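Local atomic coordinates of LRR receptor-like serine/threonine-protein kinase RGI3 (Arabidopsis thaliana, PDB entry 5HZ0), a protein that acts as a cell-surface receptor for RGF peptide hormones, which maintain the root stem cell niche, and pairs with SERK co-receptors once the peptide is bound. Residues I125-G130 and P151-N156; N145-L150 and E167-G172; A188-L193 and N210-Q215. The protein carries 5 engineered substitutions. One frame throughout, in Å; residues are numbered along the deposited sequence.

Contact 1. Residues I125-G130 and P151-N156; sequences IPRSIG and PWEIGN
Glu153 starts out with CG anti to its own carbonyl carbon (chi1 -72°) and folds back at chi2, while Arg127 bends at chi2 and chi3; these turns bring carboxylate and guanidinium together on the solvent side of the contact. The grip is side-on: NE and NH2 of Arg127 both donate to a single oxygen, OE2. Of the two bonds, that from Arg127 NH2 to Glu153 OE2 is the shorter at 2.9 Å and uses the syn lone pair, whereas Arg127 NE lies 3.2 Å from Glu153 OE2 and approaches from above the carboxylate plane. OE2 sits close to the guanidinium plane, yet the two flat groups are turned 51° from each other, which separates this salt bridge from a coplanar pairing through both oxygens. Beneath it lies an apolar layer built round Pro151, whose ring is crossed at about a right angle by both Ile125 and Ile129. Pro151 CD meets Ile125 CB at 3.8 Å, and Pro151 CG meets Ile129 CD1 at the same separation. That methyl also touches the end of Ile154, CD1 to CD1 at 3.9 Å, although the CB of Ile154 is directed away. The backbones come nearest where the CA atoms of Gly130 and Glu153 are 4.6 Å apart. A side chain on Gly130 would point toward Glu153, whose O accepts the Asn156 amide, so its absence is consistent with this close approach. Short 3-10 turns following an Ile-Pro or Leu-Pro step, stacked from one predicted repeat (LRR 6) to the next (LRR 7), are characteristic of the plant-specific leucine-rich repeat, whose IPxxLG-type consensus, here with Ile before Gly, puts them on the convex back of the solenoid.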
loop_
_atom_site.group_PDB
_atom_site.type_symbol
_atom_site.label_atom_id
_atom_site.label_comp_id
_atom_site.label_asym_id
_atom_site.label_seq_id
_atom_site.Cartn_x
_atom_site.Cartn_y
_atom_site.Cartn_z
ATOM N N ILE A 125 15.980 27.702 10.595
ATOM C CA ILE A 125 15.497 28.821 9.820
ATOM C C ILE A 125 15.699 30.065 10.677
ATOM O O ILE A 125 15.135 30.175 11.765
ATOM C CB ILE A 125 14.010 28.659 9.473
ATOM C CG1 ILE A 125 13.798 27.422 8.601
ATOM C CG2 ILE A 125 13.503 29.883 8.735
ATOM C CD1 ILE A 125 12.356 27.006 8.472
ATOM N N PRO A 126 16.517 31.005 10.191
ATOM C CA PRO A 126 16.869 32.219 10.931
ATOM C C PRO A 126 15.627 32.958 11.380
ATOM O O PRO A 126 14.614 32.888 10.695
ATOM C CB PRO A 126 17.606 33.056 9.890
ATOM C CG PRO A 126 18.108 32.080 8.910
ATOM C CD PRO A 126 17.110 30.983 8.846
ATOM N N ARG A 127 15.702 33.654 12.509
ATOM C CA ARG A 127 14.557 34.398 13.014
ATOM C C ARG A 127 14.418 35.649 12.168
ATOM O O ARG A 127 13.466 36.416 12.306
ATOM C CB ARG A 127 14.751 34.771 14.480
ATOM C CG ARG A 127 15.785 33.927 15.188
ATOM C CD ARG A 127 15.203 33.268 16.414
ATOM N NE ARG A 127 14.282 34.155 17.116
ATOM C CZ ARG A 127 13.950 34.024 18.398
ATOM N NH1 ARG A 127 14.479 33.045 19.127
ATOM N NH2 ARG A 127 13.097 34.877 18.955
ATOM N N SER A 128 15.401 35.835 11.295
ATOM C CA SER A 128 15.463 36.942 10.358
ATOM C C SER A 128 14.421 36.929 9.224
ATOM O O SER A 128 14.184 37.972 8.617
ATOM C CB SER A 128 16.853 36.988 9.729
ATOM O OG SER A 128 17.580 38.091 10.221
ATOM N N ILE A 129 13.828 35.771 8.913
ATOM C CA ILE A 129 12.848 35.716 7.828
ATOM C C ILE A 129 11.727 36.700 8.094
ATOM O O ILE A 129 11.142 37.245 7.161
ATOM C CB ILE A 129 12.241 34.300 7.571
ATOM C CG1 ILE A 129 12.201 33.466 8.847
ATOM C CG2 ILE A 129 13.008 33.560 6.473
ATOM C CD1 ILE A 129 11.177 33.898 9.859
ATOM N N GLY A 130 11.461 36.956 9.373
ATOM C CA GLY A 130 10.390 37.854 9.764
ATOM C C GLY A 130 10.565 39.266 9.234
ATOM O O GLY A 130 9.629 40.058 9.238
ATOM N N PRO A 151 10.508 29.308 13.311
ATOM C CA PRO A 151 10.654 30.491 14.165
ATOM C C PRO A 151 9.383 31.318 14.269
ATOM O O PRO A 151 8.633 31.473 13.309
ATOM C CB PRO A 151 11.766 31.292 13.480
ATOM C CG PRO A 151 11.735 30.840 12.057
ATOM C CD PRO A 151 11.326 29.398 12.088
ATOM N N TRP A 152 9.158 31.829 15.469
ATOM C CA TRP A 152 8.034 32.684 15.789
ATOM C C TRP A 152 7.895 33.829 14.770
ATOM O O TRP A 152 6.784 34.179 14.311
ATOM C CB TRP A 152 8.260 33.231 17.196
ATOM C CG TRP A 152 7.167 34.066 17.677
ATOM C CD1 TRP A 152 7.105 35.427 17.649
ATOM C CD2 TRP A 152 5.947 33.615 18.264
ATOM N NE1 TRP A 152 5.912 35.853 18.182
ATOM C CE2 TRP A 152 5.183 34.755 18.571
ATOM C CE3 TRP A 152 5.418 32.354 18.559
ATOM C CZ2 TRP A 152 3.925 34.676 19.158
ATOM C CZ3 TRP A 152 4.167 32.278 19.136
ATOM C CH2 TRP A 152 3.437 33.429 19.432
ATOM N N GLU A 153 9.039 34.372 14.366
ATOM C CA GLU A 153 9.067 35.536 13.480
ATOM C C GLU A 153 8.397 35.297 12.124
ATOM O O GLU A 153 8.172 36.238 11.364
ATOM C CB GLU A 153 10.499 36.014 13.288
ATOM C CG GLU A 153 11.095 36.689 14.527
ATOM C CD GLU A 153 11.521 35.718 15.631
ATOM O OE1 GLU A 153 11.469 34.479 15.437
ATOM O OE2 GLU A 153 11.916 36.213 16.700
ATOM N N ILE A 154 8.077 34.044 11.818
ATOM C CA ILE A 154 7.390 33.735 10.574
ATOM C C ILE A 154 6.062 34.475 10.490
ATOM O O ILE A 154 5.561 34.720 9.397
ATOM C CB ILE A 154 7.133 32.228 10.391
ATOM C CG1 ILE A 154 6.908 31.915 8.911
ATOM C CG2 ILE A 154 5.932 31.777 11.215
ATOM C CD1 ILE A 154 8.082 32.244 8.056
ATOM N N GLY A 155 5.508 34.856 11.640
ATOM C CA GLY A 155 4.225 35.533 11.634
ATOM C C GLY A 155 4.330 36.941 11.083
ATOM O O GLY A 155 3.328 37.619 10.842
ATOM N N ASN A 156 5.557 37.394 10.881
ATOM C CA ASN A 156 5.770 38.752 10.419
ATOM C C ASN A 156 5.853 38.844 8.915
ATOM O O ASN A 156 5.909 39.941 8.355
ATOM C CB ASN A 156 7.010 39.356 11.068
ATOM C CG ASN A 156 6.799 39.641 12.534
ATOM O OD1 ASN A 156 5.743 40.140 12.921
ATOM N ND2 ASN A 156 7.783 39.301 13.363
#

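Contact 2. Residues N145-L150 and E167-G172; sequences NLRGEL and ETSLSG
Asn145 to Arg147 runs roughly parallel to Ser169 to Gly172, the short strand axes passing 4.6 Å apart at 23°; at Gly148 the chain turns a corner, and two backbone hydrogen bonds join the segments. Ser169 N donates to Leu146 O at 2.8 Å through a bent N-H...O, whereas Ser171 N reaches Gly148 O at 3.0 Å almost straight, but from above the carbonyl plane. Leu170 carries the apolar part. Its two methyls part company: CD1 meets Leu146 CD1 at 3.8 Å, the two leucines lying side by side and pointing the same way, and CD2 meets Leu150 CB at 3.8 Å. Cut back to an alanine, Leu170 would lose both methyls, and a gap is likely to open between Leu146 CD1 and Leu150 CB, depriving each of one apolar neighbour. This weakly bonded pairing is the second beta element of the plant-specific leucine-rich repeat, set by the LxGxIP part of the consensus and lying beside the main concave sheet; here it joins the predicted repeats LRR 7 and LRR 8. Gly148 fits that consensus, for at its backbone angles (phi 94°, psi 173°) a CB would be jammed against the carbonyl oxygen of Arg147. On the outer side Arg147 CG touches Ser169 CB (3.4 Å), while Ser169 OG turns instead to Lys144 O. Thr168 OG1 is likewise occupied outside the pair, by Leu165 O, and accepts a weak bond from Leu170 N. Glu149 extends beyond CG alongside Gly172, where its OE1 stands 3.3 Å from Gly172 CA and takes a weak bond from Lys173 N. Glu167, part of the peptide-recognition motif, takes no part in this pairing; its OE2 bonds the backbone of the bound peptide.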
loop_
_atom_site.group_PDB
_atom_site.type_symbol
_atom_site.label_atom_id
_atom_site.label_comp_id
_atom_site.label_asym_id
_atom_site.label_seq_id
_atom_site.Cartn_x
_atom_site.Cartn_y
_atom_site.Cartn_z
ATOM N N ASN A 145 18.221 17.707 6.729
ATOM C CA ASN A 145 18.767 18.241 7.970
ATOM C C ASN A 145 18.411 19.664 8.344
ATOM O O ASN A 145 18.970 20.196 9.299
ATOM C CB ASN A 145 20.267 18.019 8.029
ATOM C CG ASN A 145 20.602 16.562 8.083
ATOM O OD1 ASN A 145 20.067 15.833 8.923
ATOM N ND2 ASN A 145 21.435 16.107 7.159
ATOM N N LEU A 146 17.534 20.303 7.574
ATOM C CA LEU A 146 16.956 21.562 8.022
ATOM C C LEU A 146 16.170 21.202 9.276
ATOM O O LEU A 146 15.278 20.354 9.228
ATOM C CB LEU A 146 16.036 22.139 6.943
ATOM C CG LEU A 146 15.913 23.659 6.851
ATOM C CD1 LEU A 146 15.175 24.210 8.058
ATOM C CD2 LEU A 146 17.293 24.289 6.729
ATOM N N ARG A 147 16.496 21.841 10.397
ATOM C CA ARG A 147 16.006 21.385 11.702
ATOM C C ARG A 147 15.553 22.556 12.531
ATOM O O ARG A 147 15.618 23.692 12.083
ATOM C CB ARG A 147 17.097 20.650 12.487
ATOM C CG ARG A 147 17.580 19.369 11.852
ATOM C CD ARG A 147 18.698 18.727 12.665
ATOM N NE ARG A 147 18.233 18.252 13.965
ATOM C CZ ARG A 147 19.030 17.707 14.876
ATOM N NH1 ARG A 147 20.321 17.574 14.614
ATOM N NH2 ARG A 147 18.543 17.299 16.041
ATOM N N GLY A 148 15.125 22.278 13.754
ATOM C CA GLY A 148 14.738 23.334 14.657
ATOM C C GLY A 148 13.259 23.573 14.566
ATOM O O GLY A 148 12.584 22.988 13.725
ATOM N N GLU A 149 12.748 24.415 15.452
ATOM C CA GLU A 149 11.355 24.816 15.398
ATOM C C GLU A 149 11.161 25.905 14.344
ATOM O O GLU A 149 12.072 26.682 14.065
ATOM C CB GLU A 149 10.889 25.314 16.769
ATOM C CG GLU A 149 10.528 24.212 17.751
ATOM C CD GLU A 149 9.733 24.722 18.949
ATOM O OE1 GLU A 149 8.932 23.949 19.524
ATOM O OE2 GLU A 149 9.918 25.893 19.328
ATOM N N LEU A 150 9.974 25.964 13.754
ATOM C CA LEU A 150 9.655 27.062 12.855
ATOM C C LEU A 150 9.671 28.334 13.694
ATOM O O LEU A 150 8.954 28.430 14.691
ATOM C CB LEU A 150 8.285 26.846 12.200
ATOM C CG LEU A 150 7.777 27.903 11.218
ATOM C CD1 LEU A 150 8.633 27.954 9.950
ATOM C CD2 LEU A 150 6.312 27.655 10.880
ATOM N N GLU A 167 9.419 17.282 4.175
ATOM C CA GLU A 167 10.598 16.412 4.187
ATOM C C GLU A 167 11.830 17.106 4.746
ATOM O O GLU A 167 12.913 17.074 4.162
ATOM C CB GLU A 167 10.863 15.789 2.820
ATOM C CG GLU A 167 9.923 14.651 2.552
ATOM C CD GLU A 167 10.209 13.944 1.260
ATOM O OE1 GLU A 167 11.398 13.780 0.931
ATOM O OE2 GLU A 167 9.241 13.557 0.566
ATOM N N THR A 168 11.628 17.759 5.881
ATOM C CA THR A 168 12.716 18.349 6.624
ATOM C C THR A 168 12.703 17.747 8.019
ATOM O O THR A 168 11.848 16.925 8.355
ATOM C CB THR A 168 12.557 19.879 6.731
ATOM O OG1 THR A 168 11.327 20.180 7.393
ATOM C CG2 THR A 168 12.559 20.514 5.356
ATOM N N SER A 169 13.658 18.158 8.833
ATOM C CA SER A 169 13.700 17.736 10.221
ATOM C C SER A 169 13.056 18.741 11.176
ATOM O O SER A 169 13.294 18.701 12.381
ATOM C CB SER A 169 15.101 17.315 10.623
ATOM O OG SER A 169 15.470 16.172 9.868
ATOM N N LEU A 170 12.318 19.697 10.618
ATOM C CA LEU A 170 11.606 20.682 11.429
ATOM C C LEU A 170 10.795 20.008 12.520
ATOM O O LEU A 170 10.026 19.078 12.256
ATOM C CB LEU A 170 10.680 21.526 10.565
ATOM C CG LEU A 170 10.816 23.017 10.852
ATOM C CD1 LEU A 170 12.022 23.592 10.131
ATOM C CD2 LEU A 170 9.561 23.724 10.468
ATOM N N SER A 171 10.974 20.488 13.747
ATOM C CA SER A 171 10.402 19.836 14.916
ATOM C C SER A 171 9.637 20.818 15.771
ATOM O O SER A 171 9.538 21.987 15.432
ATOM C CB SER A 171 11.506 19.206 15.758
ATOM O OG SER A 171 12.389 20.200 16.265
ATOM N N GLY A 172 9.112 20.341 16.896
ATOM C CA GLY A 172 8.341 21.188 17.794
ATOM C C GLY A 172 6.950 21.539 17.302
ATOM O O GLY A 172 6.492 21.033 16.281
#

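Contact 3. Residues A188-L193 and N210-Q215; sequences AIYTSL and NLYLYQ
The rings of Tyr190 and Tyr214 are nearly parallel, 10° apart, but strongly offset, with centroids 4.5 Å from each other. Over one face of the Tyr190 ring, toward its rim, stands Tyr214 OH; over the centre of the Tyr214 ring sits Tyr190 CB, a CH-pi contact 3.6 Å from the centroid. Thr191 OG1 lies in plane at the edge of the Tyr190 ring, and Tyr212 CB approaches that ring obliquely, 3.8 Å from Tyr190 CD2. Both tyrosines have CG between backbone N and carbonyl carbon (chi1 56° in Tyr190), and their side chains run side by side in one direction. Thr191 donates twice, its N to Tyr214 O at 2.9 Å and its OG1 to Gln215 OE1 at 2.7 Å. At the strand end, where Ala188 pairs in parallel with Tyr212, Ile189 N bonds Tyr212 O, also at 2.9 Å. Trp238 stacks on Tyr214 in turn, and the hydroxyls of Tyr190 and Tyr214 both bond the backbone of the bound peptide. Tyr190, Tyr212 and Tyr214 belong to the peptide-recognition motifs; Tyr190 and Tyr214 follow the parallel strands lining the concave, peptide-binding face of this leucine-rich repeat ectodomain.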
loop_
_atom_site.group_PDB
_atom_site.type_symbol
_atom_site.label_atom_id
_atom_site.label_comp_id
_atom_site.label_asym_id
_atom_site.label_seq_id
_atom_site.Cartn_x
_atom_site.Cartn_y
_atom_site.Cartn_z
ATOM N N ALA A 188 2.564 23.607 3.601
ATOM C CA ALA A 188 2.963 22.209 3.440
ATOM C C ALA A 188 4.189 21.860 4.278
ATOM O O ALA A 188 5.342 22.112 3.889
ATOM C CB ALA A 188 3.233 21.903 1.967
ATOM N N ILE A 189 3.943 21.223 5.418
ATOM C CA ILE A 189 5.054 20.704 6.188
ATOM C C ILE A 189 4.720 19.276 6.556
ATOM O O ILE A 189 4.240 19.008 7.660
ATOM C CB ILE A 189 5.206 21.553 7.470
ATOM C CG1 ILE A 189 4.933 23.038 7.148
ATOM C CG2 ILE A 189 6.581 21.363 8.103
ATOM C CD1 ILE A 189 5.142 24.008 8.310
ATOM N N TYR A 190 5.167 18.351 5.716
ATOM C CA TYR A 190 4.751 16.964 5.828
ATOM C C TYR A 190 5.963 16.059 5.708
ATOM O O TYR A 190 6.950 16.425 5.053
ATOM C CB TYR A 190 3.677 16.601 4.784
ATOM C CG TYR A 190 4.054 16.848 3.335
ATOM C CD1 TYR A 190 4.826 15.943 2.631
ATOM C CD2 TYR A 190 3.599 17.989 2.658
ATOM C CE1 TYR A 190 5.159 16.167 1.308
ATOM C CE2 TYR A 190 3.924 18.227 1.335
ATOM C CZ TYR A 190 4.709 17.313 0.667
ATOM O OH TYR A 190 5.045 17.545 -0.648
ATOM N N THR A 191 5.881 14.886 6.342
ATOM C CA THR A 191 7.006 13.968 6.411
ATOM C C THR A 191 8.185 14.697 7.049
ATOM O O THR A 191 9.269 14.803 6.482
ATOM C CB THR A 191 7.349 13.414 5.025
ATOM O OG1 THR A 191 6.127 13.152 4.310
ATOM C CG2 THR A 191 8.182 12.134 5.135
ATOM N N SER A 192 7.920 15.244 8.226
ATOM C CA SER A 192 8.888 16.004 9.011
ATOM C C SER A 192 8.876 15.519 10.460
ATOM O O SER A 192 8.408 14.413 10.748
ATOM C CB SER A 192 8.625 17.510 8.933
ATOM O OG SER A 192 9.140 18.055 7.728
ATOM N N LEU A 193 9.503 16.294 11.338
ATOM C CA LEU A 193 9.595 15.980 12.773
ATOM C C LEU A 193 8.635 16.693 13.743
ATOM O O LEU A 193 8.854 16.657 14.946
ATOM C CB LEU A 193 11.048 16.042 13.265
ATOM C CG LEU A 193 11.945 15.040 12.528
ATOM C CD1 LEU A 193 13.363 15.032 13.086
ATOM C CD2 LEU A 193 11.345 13.645 12.555
ATOM N N ASN A 210 -5.140 24.867 1.645
ATOM C CA ASN A 210 -4.541 23.537 1.777
ATOM C C ASN A 210 -3.630 23.372 3.005
ATOM O O ASN A 210 -2.582 24.010 3.112
ATOM C CB ASN A 210 -3.749 23.177 0.506
ATOM C CG ASN A 210 -4.502 23.502 -0.770
ATOM O OD1 ASN A 210 -5.521 22.891 -1.071
ATOM N ND2 ASN A 210 -4.004 24.481 -1.519
ATOM N N LEU A 211 -4.025 22.505 3.924
ATOM C CA LEU A 211 -3.217 22.242 5.105
ATOM C C LEU A 211 -2.631 20.815 5.050
ATOM O O LEU A 211 -3.373 19.841 5.121
ATOM C CB LEU A 211 -4.065 22.458 6.358
ATOM C CG LEU A 211 -3.361 22.250 7.709
ATOM C CD1 LEU A 211 -2.118 23.096 7.794
ATOM C CD2 LEU A 211 -4.305 22.571 8.862
ATOM N N TYR A 212 -1.317 20.692 4.840
ATOM C CA TYR A 212 -0.684 19.375 4.789
ATOM C C TYR A 212 0.322 19.280 5.912
ATOM O O TYR A 212 1.428 19.817 5.805
ATOM C CB TYR A 212 0.066 19.157 3.464
ATOM C CG TYR A 212 -0.702 19.539 2.193
ATOM C CD1 TYR A 212 -2.088 19.416 2.117
ATOM C CD2 TYR A 212 -0.031 20.014 1.077
ATOM C CE1 TYR A 212 -2.771 19.763 0.979
ATOM C CE2 TYR A 212 -0.706 20.366 -0.069
ATOM C CZ TYR A 212 -2.073 20.235 -0.113
ATOM O OH TYR A 212 -2.739 20.590 -1.248
ATOM N N LEU A 213 -0.092 18.620 6.990
ATOM C CA LEU A 213 0.744 18.244 8.128
ATOM C C LEU A 213 1.030 16.749 8.266
ATOM O O LEU A 213 1.383 16.289 9.351
ATOM C CB LEU A 213 0.200 18.856 9.415
ATOM C CG LEU A 213 0.098 20.375 9.260
ATOM C CD1 LEU A 213 -0.563 21.022 10.457
ATOM C CD2 LEU A 213 1.498 20.971 8.997
ATOM N N TYR A 214 0.731 15.958 7.249
ATOM C CA TYR A 214 0.820 14.504 7.419
ATOM C C TYR A 214 2.230 13.955 7.708
ATOM O O TYR A 214 3.243 14.620 7.459
ATOM C CB TYR A 214 0.161 13.764 6.250
ATOM C CG TYR A 214 0.823 13.949 4.899
ATOM C CD1 TYR A 214 0.476 15.011 4.068
ATOM C CD2 TYR A 214 1.761 13.044 4.442
ATOM C CE1 TYR A 214 1.068 15.164 2.825
ATOM C CE2 TYR A 214 2.350 13.188 3.206
ATOM C CZ TYR A 214 2.004 14.246 2.402
ATOM O OH TYR A 214 2.608 14.372 1.180
ATOM N N GLN A 215 2.278 12.750 8.278
ATOM C CA GLN A 215 3.543 12.090 8.625
ATOM C C GLN A 215 4.461 12.891 9.556
ATOM O O GLN A 215 5.633 13.104 9.281
ATOM C CB GLN A 215 4.281 11.653 7.369
ATOM C CG GLN A 215 3.585 10.515 6.668
ATOM C CD GLN A 215 4.390 9.969 5.530
ATOM O OE1 GLN A 215 4.948 10.728 4.741
ATOM N NE2 GLN A 215 4.466 8.645 5.438
#

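In the fold
Each contact joins two neighbouring predicted repeats (6 and 7, 7 and 8, 9 and 10). Contacts 1 and 2 alternate along the chain, have centres 14 Å apart and share a core: Ile125 CG1 of contact 1 lies 3.5 Å from Leu146 CD1, and Ile125 CD1 packs on Leu170 CD1. Contact 3 follows, its centre 11 Å from that of contact 2, and probable hydrogen bonds from Glu167 N to Tyr190 O (2.8 Å) and between Thr168 O and Ser192 OG (3.0 Å) bridge repeats 8 and 9. The bound peptide is met by Glu167 in contact 2 and by several residues of contact 3. Contact 1 stands apart from contact 3, nearest atoms about 8 Å away.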